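Local coordinates for protein aldehyde dehydrogenase (Trypanosoma brucei, PDB 5MYP) that probably oxidises aldehydes to the corresponding carboxylic acids with NAD+ as electron acceptor, at residues T12-I17 with V183-A188; V74-P79 with W127-L132; I247-I252 with V422-G427. All blocks are in the same frame, centred on the assembly; numbering follows the deposited sequence.

Contact 1 (T12-I17 with V183-A188); sequences TSLENI and VSETTA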
ATOM      1  N   THR A  12      -7.866  22.551  18.927  1.00 20.45           N
ATOM      2  CA  THR A  12      -7.188  21.716  19.909  1.00 19.37           C
ATOM      3  C   THR A  12      -5.843  22.357  20.232  1.00 18.84           C
ATOM      4  O   THR A  12      -5.094  22.704  19.321  1.00 18.17           O
ATOM      5  CB  THR A  12      -6.954  20.291  19.372  1.00 18.97           C
ATOM      6  OG1 THR A  12      -8.183  19.775  18.835  1.00 18.20           O
ATOM      7  CG2 THR A  12      -6.426  19.366  20.479  1.00 18.84           C
ATOM      8  N   SER A  13      -5.548  22.530  21.520  1.00 18.75           N
ATOM      9  CA  SER A  13      -4.259  23.079  21.938  1.00 18.57           C
ATOM     10  C   SER A  13      -3.152  22.107  21.546  1.00 18.34           C
ATOM     11  O   SER A  13      -3.345  20.886  21.580  1.00 17.78           O
ATOM     12  CB  SER A  13      -4.219  23.343  23.446  1.00 18.74           C
ATOM     13  OG  SER A  13      -4.102  22.133  24.176  1.00 19.09           O
ATOM     14  N   LEU A  14      -1.997  22.654  21.186  1.00 18.21           N
ATOM     15  CA  LEU A  14      -0.864  21.838  20.751  1.00 18.64           C
ATOM     16  C   LEU A  14      -0.386  20.865  21.836  1.00 18.52           C
ATOM     17  O   LEU A  14       0.042  19.757  21.523  1.00 18.49           O
ATOM     18  CB  LEU A  14       0.295  22.724  20.264  1.00 18.93           C
ATOM     19  CG  LEU A  14       0.000  23.643  19.070  1.00 19.13           C
ATOM     20  CD1 LEU A  14       1.228  24.474  18.717  1.00 19.41           C
ATOM     21  CD2 LEU A  14      -0.466  22.835  17.870  1.00 19.21           C
ATOM     22  N   GLU A  15      -0.478  21.285  23.099  0.50 18.55           N
ATOM     23  CA  GLU A  15      -0.104  20.448  24.240  0.50 18.54           C
ATOM     24  C   GLU A  15      -1.030  19.234  24.413  0.50 18.14           C
ATOM     25  O   GLU A  15      -0.579  18.178  24.866  0.50 17.96           O
ATOM     26  CB  GLU A  15      -0.088  21.293  25.525  0.50 19.03           C
ATOM     27  CG  GLU A  15       0.023  20.491  26.815  0.50 19.31           C
ATOM     28  CD  GLU A  15       0.073  21.376  28.047  0.50 19.62           C
ATOM     29  OE1 GLU A  15      -0.467  20.973  29.098  0.50 19.87           O
ATOM     30  OE2 GLU A  15       0.650  22.481  27.965  0.50 19.69           O
ATOM     31  N   ASN A  16      -2.309  19.391  24.062  1.00 17.52           N
ATOM     32  CA  ASN A  16      -3.294  18.292  24.149  1.00 17.43           C
ATOM     33  C   ASN A  16      -3.212  17.261  23.017  1.00 16.51           C
ATOM     34  O   ASN A  16      -3.747  16.160  23.162  1.00 16.05           O
ATOM     35  CB  ASN A  16      -4.734  18.838  24.230  1.00 17.86           C
ATOM     36  CG  ASN A  16      -5.075  19.419  25.599  1.00 18.58           C
ATOM     37  OD1 ASN A  16      -4.416  19.123  26.599  1.00 19.86           O
ATOM     38  ND2 ASN A  16      -6.117  20.239  25.650  1.00 18.66           N
ATOM     39  N   ILE A  17      -2.564  17.605  21.904  1.00 15.65           N
ATOM     40  CA  ILE A  17      -2.475  16.688  20.755  1.00 15.52           C
ATOM     41  C   ILE A  17      -1.748  15.371  21.106  1.00 15.31           C
ATOM     42  O   ILE A  17      -2.293  14.301  20.833  1.00 15.47           O
ATOM     43  CB  ILE A  17      -1.921  17.401  19.486  1.00 15.39           C
ATOM     44  CG1 ILE A  17      -2.992  18.356  18.942  1.00 15.35           C
ATOM     45  CG2 ILE A  17      -1.506  16.391  18.412  1.00 15.61           C
ATOM     46  CD1 ILE A  17      -2.482  19.378  17.944  1.00 15.37           C
ATOM     47  N   VAL A 183      -3.453  24.382   9.765  1.00 14.66           N
ATOM     48  CA  VAL A 183      -2.118  23.883   9.441  1.00 14.81           C
ATOM     49  C   VAL A 183      -1.305  23.583  10.696  1.00 14.80           C
ATOM     50  O   VAL A 183      -0.652  22.541  10.768  1.00 14.54           O
ATOM     51  CB  VAL A 183      -1.348  24.871   8.522  1.00 14.86           C
ATOM     52  CG1 VAL A 183       0.108  24.449   8.328  1.00 15.06           C
ATOM     53  CG2 VAL A 183      -2.047  24.963   7.169  1.00 14.92           C
ATOM     54  N   SER A 184      -1.344  24.492  11.668  1.00 14.91           N
ATOM     55  CA  SER A 184      -0.607  24.324  12.931  1.00 15.08           C
ATOM     56  C   SER A 184      -0.959  23.004  13.628  1.00 14.91           C
ATOM     57  O   SER A 184      -0.066  22.239  14.017  1.00 14.71           O
ATOM     58  CB  SER A 184      -0.888  25.499  13.874  1.00 15.38           C
ATOM     59  OG  SER A 184      -0.387  25.253  15.178  1.00 15.87           O
ATOM     60  N   GLU A 185      -2.258  22.737  13.746  1.00 14.88           N
ATOM     61  CA  GLU A 185      -2.740  21.560  14.462  1.00 15.04           C
ATOM     62  C   GLU A 185      -2.547  20.279  13.640  1.00 14.67           C
ATOM     63  O   GLU A 185      -2.257  19.222  14.203  1.00 14.82           O
ATOM     64  CB  GLU A 185      -4.208  21.729  14.886  1.00 15.44           C
ATOM     65  CG  GLU A 185      -4.426  22.826  15.935  1.00 15.78           C
ATOM     66  CD  GLU A 185      -4.515  24.243  15.368  1.00 16.19           C
ATOM     67  OE1 GLU A 185      -4.505  24.419  14.133  1.00 16.51           O
ATOM     68  OE2 GLU A 185      -4.625  25.199  16.161  1.00 17.07           O
ATOM     69  N   THR A 186      -2.694  20.382  12.320  1.00 14.44           N
ATOM     70  CA  THR A 186      -2.446  19.253  11.414  1.00 14.19           C
ATOM     71  C   THR A 186      -0.969  18.875  11.394  1.00 14.00           C
ATOM     72  O   THR A 186      -0.632  17.694  11.460  1.00 13.73           O
ATOM     73  CB  THR A 186      -2.932  19.556   9.985  1.00 14.20           C
ATOM     74  OG1 THR A 186      -4.311  19.941  10.023  1.00 14.04           O
ATOM     75  CG2 THR A 186      -2.780  18.341   9.068  1.00 14.26           C
ATOM     76  N   THR A 187      -0.093  19.876  11.306  1.00 13.50           N
ATOM     77  CA  THR A 187       1.351  19.666  11.413  1.00 13.45           C
ATOM     78  C   THR A 187       1.709  18.967  12.723  1.00 13.29           C
ATOM     79  O   THR A 187       2.497  18.022  12.720  1.00 13.16           O
ATOM     80  CB  THR A 187       2.124  21.000  11.292  1.00 13.53           C
ATOM     81  OG1 THR A 187       1.839  21.590  10.021  1.00 13.50           O
ATOM     82  CG2 THR A 187       3.629  20.797  11.418  1.00 13.72           C
ATOM     83  N   ALA A 188       1.101  19.413  13.826  1.00 13.12           N
ATOM     84  CA  ALA A 188       1.359  18.839  15.152  1.00 12.99           C
ATOM     85  C   ALA A 188       0.894  17.381  15.285  1.00 12.85           C
ATOM     86  O   ALA A 188       1.629  16.546  15.818  1.00 12.94           O
ATOM     87  CB  ALA A 188       0.710  19.694  16.230  1.00 13.02           C
TER
HETATM   88  O   HOH W   1      -4.133  24.968  18.616  1.00 16.26           O
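On the surface of the Rossmann-like NAD-binding domain, the N-terminal segment packs against helix 183-191, and Leu14 and Ile17 close on Ala188 just as residues 12-17 turn into helix 16-29. The methyl CB of Ala188 points at the tail and receives two branch ends: Ile17 CD1 lies 3.6 Å from Ala188 CB, and Leu14 CD2 lies 3.7 Å from the same atom. Leu14 gets there by length rather than direction. With CG beside the backbone N (chi1 -61°), Leu14 sends CD1 on as the extended branch and turns CD2 off it; Leu14 CD2 lies 3.6 Å from Ser184 OG. Ile17 is the buried member; its CD1 also rests near the backbone O of Glu185, and its side chain reaches Val179 in the loop before the helix.

Polar groups meet along the other flank. Glu185 CG packs 3.5 Å from Thr12 O, and the chain then bends at chi2 (82°), turning the carboxylate back toward the start of its own helix, where OE1 accepts from Gly182 N. The second oxygen is joined to the tail through one water, which donates to Glu185 OE2 at 2.5 Å and to Thr12 O at 2.6 Å. Thr12 is tied to the same region by OG1 and by its backbone, both bonded to Asn180. Within the tail, Ser13 OG accepts from Asn16 N at 3.3 Å, a capping bond for the turn that leads into the helix.

No direct hydrogen bond joins the two segments: methyl packing and a shared water carry the contact. Turned to the amino end of helix 183-191, with Gly182 N on OE1 and a closely placed water on OE2, the carboxylate is probably ionised.

Contact 2 (V74-P79 with W127-L132); sequences VMEILP and WNYPLL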
ATOM      1  N   VAL A  74     -28.552  12.049  -0.368  1.00 19.57           N
ATOM      2  CA  VAL A  74     -28.108  11.171  -1.459  1.00 19.79           C
ATOM      3  C   VAL A  74     -26.586  10.953  -1.435  1.00 19.77           C
ATOM      4  O   VAL A  74     -26.123   9.827  -1.609  1.00 19.16           O
ATOM      5  CB  VAL A  74     -28.557  11.726  -2.842  1.00 20.33           C
ATOM      6  CG1 VAL A  74     -27.894  10.990  -4.006  1.00 20.64           C
ATOM      7  CG2 VAL A  74     -30.072  11.648  -2.976  1.00 20.48           C
ATOM      8  N   MET A  75     -25.826  12.023  -1.209  1.00 19.22           N
ATOM      9  CA  MET A  75     -24.364  11.988  -1.346  1.00 19.25           C
ATOM     10  C   MET A  75     -23.603  11.585  -0.079  1.00 18.23           C
ATOM     11  O   MET A  75     -22.494  11.057  -0.184  1.00 17.69           O
ATOM     12  CB  MET A  75     -23.843  13.347  -1.838  1.00 20.07           C
ATOM     13  CG  MET A  75     -24.372  13.784  -3.202  1.00 21.07           C
ATOM     14  SD  MET A  75     -24.010  12.651  -4.558  1.00 22.79           S
ATOM     15  CE  MET A  75     -22.222  12.694  -4.586  1.00 22.47           C
ATOM     16  N   GLU A  76     -24.176  11.835   1.101  1.00 17.29           N
ATOM     17  CA  GLU A  76     -23.472  11.601   2.371  1.00 16.84           C
ATOM     18  C   GLU A  76     -24.207  10.676   3.343  1.00 16.69           C
ATOM     19  O   GLU A  76     -23.634   9.679   3.776  1.00 16.28           O
ATOM     20  CB  GLU A  76     -23.130  12.930   3.049  1.00 16.60           C
ATOM     21  CG  GLU A  76     -22.213  13.812   2.213  1.00 16.54           C
ATOM     22  CD  GLU A  76     -21.545  14.920   3.010  1.00 16.17           C
ATOM     23  OE1 GLU A  76     -20.643  14.629   3.824  1.00 16.29           O
ATOM     24  OE2 GLU A  76     -21.937  16.083   2.811  1.00 16.02           O
ATOM     25  N   ILE A  77     -25.467  10.983   3.659  1.00 16.56           N
ATOM     26  CA  ILE A  77     -26.191  10.271   4.720  1.00 16.92           C
ATOM     27  C   ILE A  77     -26.455   8.813   4.338  1.00 16.90           C
ATOM     28  O   ILE A  77     -26.112   7.906   5.093  1.00 16.53           O
ATOM     29  CB  ILE A  77     -27.533  10.959   5.089  1.00 17.23           C
ATOM     30  CG1 ILE A  77     -27.318  12.418   5.542  1.00 17.34           C
ATOM     31  CG2 ILE A  77     -28.277  10.166   6.166  1.00 17.43           C
ATOM     32  CD1 ILE A  77     -26.460  12.595   6.782  1.00 17.51           C
ATOM     33  N   LEU A  78     -27.055   8.595   3.172  1.00 17.12           N
ATOM     34  CA  LEU A  78     -27.380   7.235   2.717  1.00 17.54           C
ATOM     35  C   LEU A  78     -26.146   6.344   2.476  1.00 17.38           C
ATOM     36  O   LEU A  78     -26.153   5.190   2.894  1.00 16.65           O
ATOM     37  CB  LEU A  78     -28.298   7.255   1.478  1.00 18.07           C
ATOM     38  CG  LEU A  78     -29.740   7.732   1.690  1.00 18.47           C
ATOM     39  CD1 LEU A  78     -30.462   7.808   0.350  1.00 18.78           C
ATOM     40  CD2 LEU A  78     -30.502   6.844   2.665  1.00 18.63           C
ATOM     41  N   PRO A  79     -25.092   6.867   1.809  1.00 17.58           N
ATOM     42  CA  PRO A  79     -23.846   6.085   1.699  1.00 17.59           C
ATOM     43  C   PRO A  79     -23.210   5.701   3.039  1.00 17.69           C
ATOM     44  O   PRO A  79     -22.703   4.591   3.170  1.00 17.20           O
ATOM     45  CB  PRO A  79     -22.920   7.015   0.910  1.00 17.60           C
ATOM     46  CG  PRO A  79     -23.844   7.794   0.056  1.00 17.59           C
ATOM     47  CD  PRO A  79     -25.073   8.027   0.899  1.00 17.57           C
ATOM     48  N   TRP A 127     -13.245  19.207   3.103  1.00 15.70           N
ATOM     49  CA  TRP A 127     -14.373  20.132   3.310  1.00 16.13           C
ATOM     50  C   TRP A 127     -15.576  19.917   2.385  1.00 16.25           C
ATOM     51  O   TRP A 127     -16.677  20.354   2.715  1.00 16.45           O
ATOM     52  CB  TRP A 127     -13.909  21.595   3.195  1.00 16.36           C
ATOM     53  CG  TRP A 127     -13.206  21.919   1.916  1.00 16.55           C
ATOM     54  CD1 TRP A 127     -11.859  21.930   1.702  1.00 16.79           C
ATOM     55  CD2 TRP A 127     -13.813  22.259   0.667  1.00 16.96           C
ATOM     56  NE1 TRP A 127     -11.588  22.266   0.400  1.00 16.81           N
ATOM     57  CE2 TRP A 127     -12.770  22.470  -0.259  1.00 16.85           C
ATOM     58  CE3 TRP A 127     -15.140  22.417   0.241  1.00 16.87           C
ATOM     59  CZ2 TRP A 127     -13.011  22.833  -1.587  1.00 16.97           C
ATOM     60  CZ3 TRP A 127     -15.382  22.765  -1.084  1.00 16.99           C
ATOM     61  CH2 TRP A 127     -14.321  22.968  -1.980  1.00 16.92           C
ATOM     62  N   ASN A 128     -15.371  19.281   1.231  1.00 16.09           N
ATOM     63  CA  ASN A 128     -16.398  19.255   0.172  1.00 16.36           C
ATOM     64  C   ASN A 128     -17.572  18.310   0.474  1.00 16.30           C
ATOM     65  O   ASN A 128     -18.723  18.632   0.169  1.00 16.29           O
ATOM     66  CB  ASN A 128     -15.773  18.984  -1.213  1.00 16.55           C
ATOM     67  CG  ASN A 128     -15.191  17.588  -1.349  1.00 16.73           C
ATOM     68  OD1 ASN A 128     -14.704  17.010  -0.383  1.00 17.22           O
ATOM     69  ND2 ASN A 128     -15.232  17.047  -2.559  1.00 17.02           N
ATOM     70  N   TYR A 129     -17.274  17.154   1.070  1.00 16.18           N
ATOM     71  CA  TYR A 129     -18.289  16.268   1.653  1.00 16.12           C
ATOM     72  C   TYR A 129     -17.798  15.951   3.064  1.00 16.00           C
ATOM     73  O   TYR A 129     -17.202  14.901   3.300  1.00 15.87           O
ATOM     74  CB  TYR A 129     -18.488  15.016   0.802  1.00 16.32           C
ATOM     75  CG  TYR A 129     -19.016  15.346  -0.574  1.00 16.51           C
ATOM     76  CD1 TYR A 129     -20.388  15.455  -0.817  1.00 16.53           C
ATOM     77  CD2 TYR A 129     -18.143  15.584  -1.627  1.00 16.64           C
ATOM     78  CE1 TYR A 129     -20.867  15.776  -2.078  1.00 16.73           C
ATOM     79  CE2 TYR A 129     -18.610  15.906  -2.891  1.00 16.64           C
ATOM     80  CZ  TYR A 129     -19.968  16.001  -3.119  1.00 16.78           C
ATOM     81  OH  TYR A 129     -20.424  16.323  -4.381  1.00 17.02           O
ATOM     82  N   PRO A 130     -18.020  16.892   4.001  1.00 16.21           N
ATOM     83  CA  PRO A 130     -17.302  16.886   5.272  1.00 16.37           C
ATOM     84  C   PRO A 130     -17.729  15.820   6.279  1.00 16.50           C
ATOM     85  O   PRO A 130     -16.976  15.568   7.220  1.00 17.15           O
ATOM     86  CB  PRO A 130     -17.556  18.293   5.822  1.00 16.36           C
ATOM     87  CG  PRO A 130     -18.876  18.681   5.251  1.00 16.16           C
ATOM     88  CD  PRO A 130     -18.962  18.027   3.907  1.00 16.14           C
ATOM     89  N   LEU A 131     -18.906  15.215   6.102  1.00 16.53           N
ATOM     90  CA  LEU A 131     -19.331  14.108   6.958  1.00 16.53           C
ATOM     91  C   LEU A 131     -18.896  12.770   6.360  1.00 16.33           C
ATOM     92  O   LEU A 131     -18.277  11.956   7.043  1.00 16.09           O
ATOM     93  CB  LEU A 131     -20.848  14.134   7.171  1.00 16.83           C
ATOM     94  CG  LEU A 131     -21.388  13.206   8.266  1.00 16.92           C
ATOM     95  CD1 LEU A 131     -20.832  13.590   9.630  1.00 17.05           C
ATOM     96  CD2 LEU A 131     -22.913  13.209   8.270  1.00 17.02           C
ATOM     97  N   LEU A 132     -19.217  12.554   5.085  1.00 16.24           N
ATOM     98  CA  LEU A 132     -18.852  11.320   4.378  1.00 16.17           C
ATOM     99  C   LEU A 132     -17.356  11.027   4.447  1.00 16.16           C
ATOM    100  O   LEU A 132     -16.951   9.924   4.809  1.00 15.45           O
ATOM    101  CB  LEU A 132     -19.271  11.399   2.908  1.00 16.40           C
ATOM    102  CG  LEU A 132     -19.009  10.167   2.034  1.00 16.36           C
ATOM    103  CD1 LEU A 132     -19.936   9.035   2.436  1.00 16.46           C
ATOM    104  CD2 LEU A 132     -19.166  10.510   0.558  1.00 16.46           C
TER
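Glu76 CG stands anti to the carbonyl carbon (chi1 -61°), and the chain stays extended beyond it (chi2 -163°), which pushes the carboxylate into the turn formed by Tyr129 to Leu132. There OE1 takes two backbone donors: Leu132 N binds Glu76 OE1 at 2.8 Å through the anti lone pair, nearly straight at 175°, while Leu131 N reaches Glu76 OE1 at 2.9 Å, close to the line of the C-O bond. One buried oxygen thus fixes the amides where the loop enters helix 132-143. Arg67 holds the other oxygen, OE2, in a salt bridge.

Glu76 CG also sits at the edge of the Tyr129 ring, whose plane stands almost perpendicular to the carboxylate. Met75 CB approaches Tyr129 CE1 obliquely at 3.8 Å. Apolar ends fill in around the glutamate: Pro79 CB meets Leu132 CD1 at 3.9 Å and Ile77 CD1 meets Leu131 CD2 at 3.9 Å.

Tyr129 OH bonds to Thr258, and the tyrosine side chain lies about 7 Å from that of Cys259, the predicted nucleophile. Helix 54-65 flanks the contact through Ile61 and Phe57, and Leu489 of the second subunit packs on Ile77.

Contact 3 (I247-I252 with V422-G427); sequences IMWGKI and VVVHAG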
ATOM      1  N   ILE A 247     -24.008  13.813 -17.191  1.00 15.71           N
ATOM      2  CA  ILE A 247     -22.824  14.684 -17.123  1.00 15.84           C
ATOM      3  C   ILE A 247     -23.136  15.951 -16.320  1.00 15.98           C
ATOM      4  O   ILE A 247     -22.379  16.317 -15.421  1.00 16.03           O
ATOM      5  CB  ILE A 247     -22.292  15.064 -18.531  1.00 15.61           C
ATOM      6  CG1 ILE A 247     -21.737  13.825 -19.241  1.00 15.54           C
ATOM      7  CG2 ILE A 247     -21.203  16.138 -18.444  1.00 15.74           C
ATOM      8  CD1 ILE A 247     -21.525  13.987 -20.734  1.00 15.64           C
ATOM      9  N   MET A 248     -24.254  16.603 -16.643  1.00 16.22           N
ATOM     10  CA  MET A 248     -24.632  17.861 -15.999  1.00 16.42           C
ATOM     11  C   MET A 248     -24.939  17.670 -14.513  1.00 16.32           C
ATOM     12  O   MET A 248     -24.569  18.514 -13.698  1.00 15.84           O
ATOM     13  CB  MET A 248     -25.820  18.507 -16.731  1.00 16.61           C
ATOM     14  CG  MET A 248     -26.237  19.886 -16.235  1.00 16.91           C
ATOM     15  SD  MET A 248     -24.914  21.114 -16.090  1.00 17.24           S
ATOM     16  CE  MET A 248     -24.302  21.157 -17.769  1.00 17.16           C
ATOM     17  N   TRP A 249     -25.598  16.564 -14.162  1.00 16.60           N
ATOM     18  CA  TRP A 249     -25.836  16.233 -12.749  1.00 16.82           C
ATOM     19  C   TRP A 249     -24.516  16.123 -11.975  1.00 16.54           C
ATOM     20  O   TRP A 249     -24.369  16.719 -10.910  1.00 16.27           O
ATOM     21  CB  TRP A 249     -26.640  14.931 -12.594  1.00 17.15           C
ATOM     22  CG  TRP A 249     -26.612  14.416 -11.183  1.00 17.38           C
ATOM     23  CD1 TRP A 249     -27.310  14.905 -10.119  1.00 17.65           C
ATOM     24  CD2 TRP A 249     -25.808  13.347 -10.678  1.00 17.63           C
ATOM     25  NE1 TRP A 249     -27.003  14.197  -8.982  1.00 17.73           N
ATOM     26  CE2 TRP A 249     -26.081  13.235  -9.297  1.00 17.69           C
ATOM     27  CE3 TRP A 249     -24.881  12.473 -11.257  1.00 17.68           C
ATOM     28  CZ2 TRP A 249     -25.466  12.275  -8.488  1.00 17.68           C
ATOM     29  CZ3 TRP A 249     -24.268  11.520 -10.451  1.00 17.72           C
ATOM     30  CH2 TRP A 249     -24.566  11.428  -9.082  1.00 17.62           C
ATOM     31  N   GLY A 250     -23.569  15.362 -12.522  1.00 16.36           N
ATOM     32  CA  GLY A 250     -22.242  15.194 -11.912  1.00 16.24           C
ATOM     33  C   GLY A 250     -21.484  16.495 -11.702  1.00 16.01           C
ATOM     34  O   GLY A 250     -20.685  16.607 -10.770  1.00 15.96           O
ATOM     35  N   LYS A 251     -21.733  17.471 -12.572  1.00 15.93           N
ATOM     36  CA  LYS A 251     -21.132  18.802 -12.469  1.00 16.05           C
ATOM     37  C   LYS A 251     -21.877  19.717 -11.496  1.00 16.15           C
ATOM     38  O   LYS A 251     -21.250  20.503 -10.789  1.00 16.27           O
ATOM     39  CB  LYS A 251     -21.083  19.448 -13.861  1.00 16.02           C
ATOM     40  CG  LYS A 251     -20.138  20.631 -13.991  1.00 16.10           C
ATOM     41  CD  LYS A 251     -18.707  20.231 -13.676  1.00 16.15           C
ATOM     42  CE  LYS A 251     -17.695  21.114 -14.380  1.00 16.20           C
ATOM     43  NZ  LYS A 251     -16.304  20.710 -14.041  1.00 16.23           N
ATOM     44  N   ILE A 252     -23.207  19.619 -11.466  1.00 16.23           N
ATOM     45  CA  ILE A 252     -24.043  20.495 -10.629  1.00 16.43           C
ATOM     46  C   ILE A 252     -23.915  20.185  -9.129  1.00 16.27           C
ATOM     47  O   ILE A 252     -23.942  21.107  -8.309  1.00 15.86           O
ATOM     48  CB  ILE A 252     -25.528  20.478 -11.102  1.00 16.73           C
ATOM     49  CG1 ILE A 252     -25.662  21.323 -12.377  1.00 16.93           C
ATOM     50  CG2 ILE A 252     -26.484  21.007 -10.028  1.00 17.07           C
ATOM     51  CD1 ILE A 252     -27.013  21.228 -13.059  1.00 17.07           C
ATOM     52  N   VAL A 422     -21.546   9.029 -14.670  1.00 16.35           N
ATOM     53  CA  VAL A 422     -20.500   9.706 -13.898  1.00 16.54           C
ATOM     54  C   VAL A 422     -20.809   9.596 -12.402  1.00 16.65           C
ATOM     55  O   VAL A 422     -21.973   9.458 -12.023  1.00 16.73           O
ATOM     56  CB  VAL A 422     -20.349  11.194 -14.309  1.00 16.53           C
ATOM     57  CG1 VAL A 422     -20.074  11.319 -15.806  1.00 16.62           C
ATOM     58  CG2 VAL A 422     -21.581  12.016 -13.932  1.00 16.68           C
ATOM     59  N   VAL A 423     -19.766   9.593 -11.568  1.00 16.54           N
ATOM     60  CA  VAL A 423     -19.866   9.756 -10.099  1.00 16.86           C
ATOM     61  C   VAL A 423     -20.449   8.551  -9.328  1.00 17.04           C
ATOM     62  O   VAL A 423     -19.947   8.216  -8.253  1.00 16.72           O
ATOM     63  CB  VAL A 423     -20.594  11.078  -9.712  1.00 16.89           C
ATOM     64  CG1 VAL A 423     -20.680  11.255  -8.200  1.00 16.91           C
ATOM     65  CG2 VAL A 423     -19.884  12.273 -10.338  1.00 16.90           C
ATOM     66  N   VAL A 424     -21.471   7.898  -9.881  1.00 17.53           N
ATOM     67  CA  VAL A 424     -22.260   6.876  -9.155  1.00 17.84           C
ATOM     68  C   VAL A 424     -21.480   5.650  -8.654  1.00 17.84           C
ATOM     69  O   VAL A 424     -21.914   4.985  -7.703  1.00 18.02           O
ATOM     70  CB  VAL A 424     -23.487   6.390  -9.974  1.00 18.03           C
ATOM     71  CG1 VAL A 424     -24.477   7.532 -10.181  1.00 18.11           C
ATOM     72  CG2 VAL A 424     -23.081   5.751 -11.305  1.00 18.01           C
ATOM     73  N   HIS A 425     -20.350   5.349  -9.296  1.00 17.66           N
ATOM     74  CA  HIS A 425     -19.463   4.258  -8.855  1.00 17.63           C
ATOM     75  C   HIS A 425     -18.940   4.407  -7.424  1.00 18.16           C
ATOM     76  O   HIS A 425     -18.633   3.405  -6.786  1.00 18.06           O
ATOM     77  CB  HIS A 425     -18.277   4.089  -9.822  1.00 17.21           C
ATOM     78  CG  HIS A 425     -17.278   5.205  -9.768  1.00 16.69           C
ATOM     79  ND1 HIS A 425     -17.575   6.490 -10.169  1.00 16.62           N
ATOM     80  CD2 HIS A 425     -15.982   5.225  -9.375  1.00 16.27           C
ATOM     81  CE1 HIS A 425     -16.507   7.254 -10.017  1.00 16.39           C
ATOM     82  NE2 HIS A 425     -15.529   6.511  -9.530  1.00 16.03           N
ATOM     83  N   ALA A 426     -18.832   5.645  -6.931  1.00 18.91           N
ATOM     84  CA  ALA A 426     -18.391   5.908  -5.551  1.00 19.43           C
ATOM     85  C   ALA A 426     -19.294   5.269  -4.485  1.00 20.26           C
ATOM     86  O   ALA A 426     -18.807   4.869  -3.427  1.00 20.68           O
ATOM     87  CB  ALA A 426     -18.273   7.403  -5.310  1.00 19.48           C
ATOM     88  N   GLY A 427     -20.593   5.180  -4.768  1.00 20.80           N
ATOM     89  CA  GLY A 427     -21.553   4.521  -3.880  1.00 21.39           C
ATOM     90  C   GLY A 427     -21.768   3.034  -4.127  1.00 21.83           C
ATOM     91  O   GLY A 427     -22.614   2.425  -3.468  1.00 22.28           O
TER
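Trp249 and Gly250 face Val422 and Val423 where helix 240-252 of the catalytic domain, the helix of a beta-alpha-beta unit between parallel strands 229-232 and 264-268, meets the loop after strand 417-419. The close fit is at Gly250: with no side chain in the way, Val422 CG2 settles 3.8 Å from Gly250 CA, in a place that a CB would have contested. Trp249, with CG anti to the backbone N (chi1 167°), brings the CZ3 corner of its six-membered ring against the turn, so that CZ3 lies 3.8 Å from Val423 CB. Val424 CG1 joins it obliquely, 4.0 Å from Trp249 CZ3.

Packing is slacker at the earlier turn of the helix, where Ile247 CA is 4.3 Å from Val422 CG2. From Val424 the 3-10 segment 424-427 runs away from helix 240-252 and ends at exposed Gly427. The second subunit adds to the tryptophan: its Arg473 makes a cation-pi contact and its Phe474 an edge-to-face stack. Val423 lies about 9 Å, between side chains, from predicted active-site Cys259.

Val422 O accepts from Val424 N at 2.7 Å and also lies in the plane of the indole, at its edge, 3.5 Å from Trp249 CZ3.

In the fold
From the N terminus, the chain opens contact 1 at residues 12-17 and closes it only at 183-188, tying the tail to the NAD-binding domain. Contact 2 forms and closes wholly within that span, joining helix 69-95 to the loop after strand 110-124. Contact 3 follows in series, drawing helix 240-252 and residues 422-427 together in the catalytic domain. Contact 1 stands apart, its centre about 36 Å from that of contact 3 across the middle of the chain. Contacts 2 and 3 touch: Met75 packs its SD against Trp249 CZ2 and its CE against Val423 CG1, linking helix 69-95 to the catalytic domain. Both also reach the second subunit.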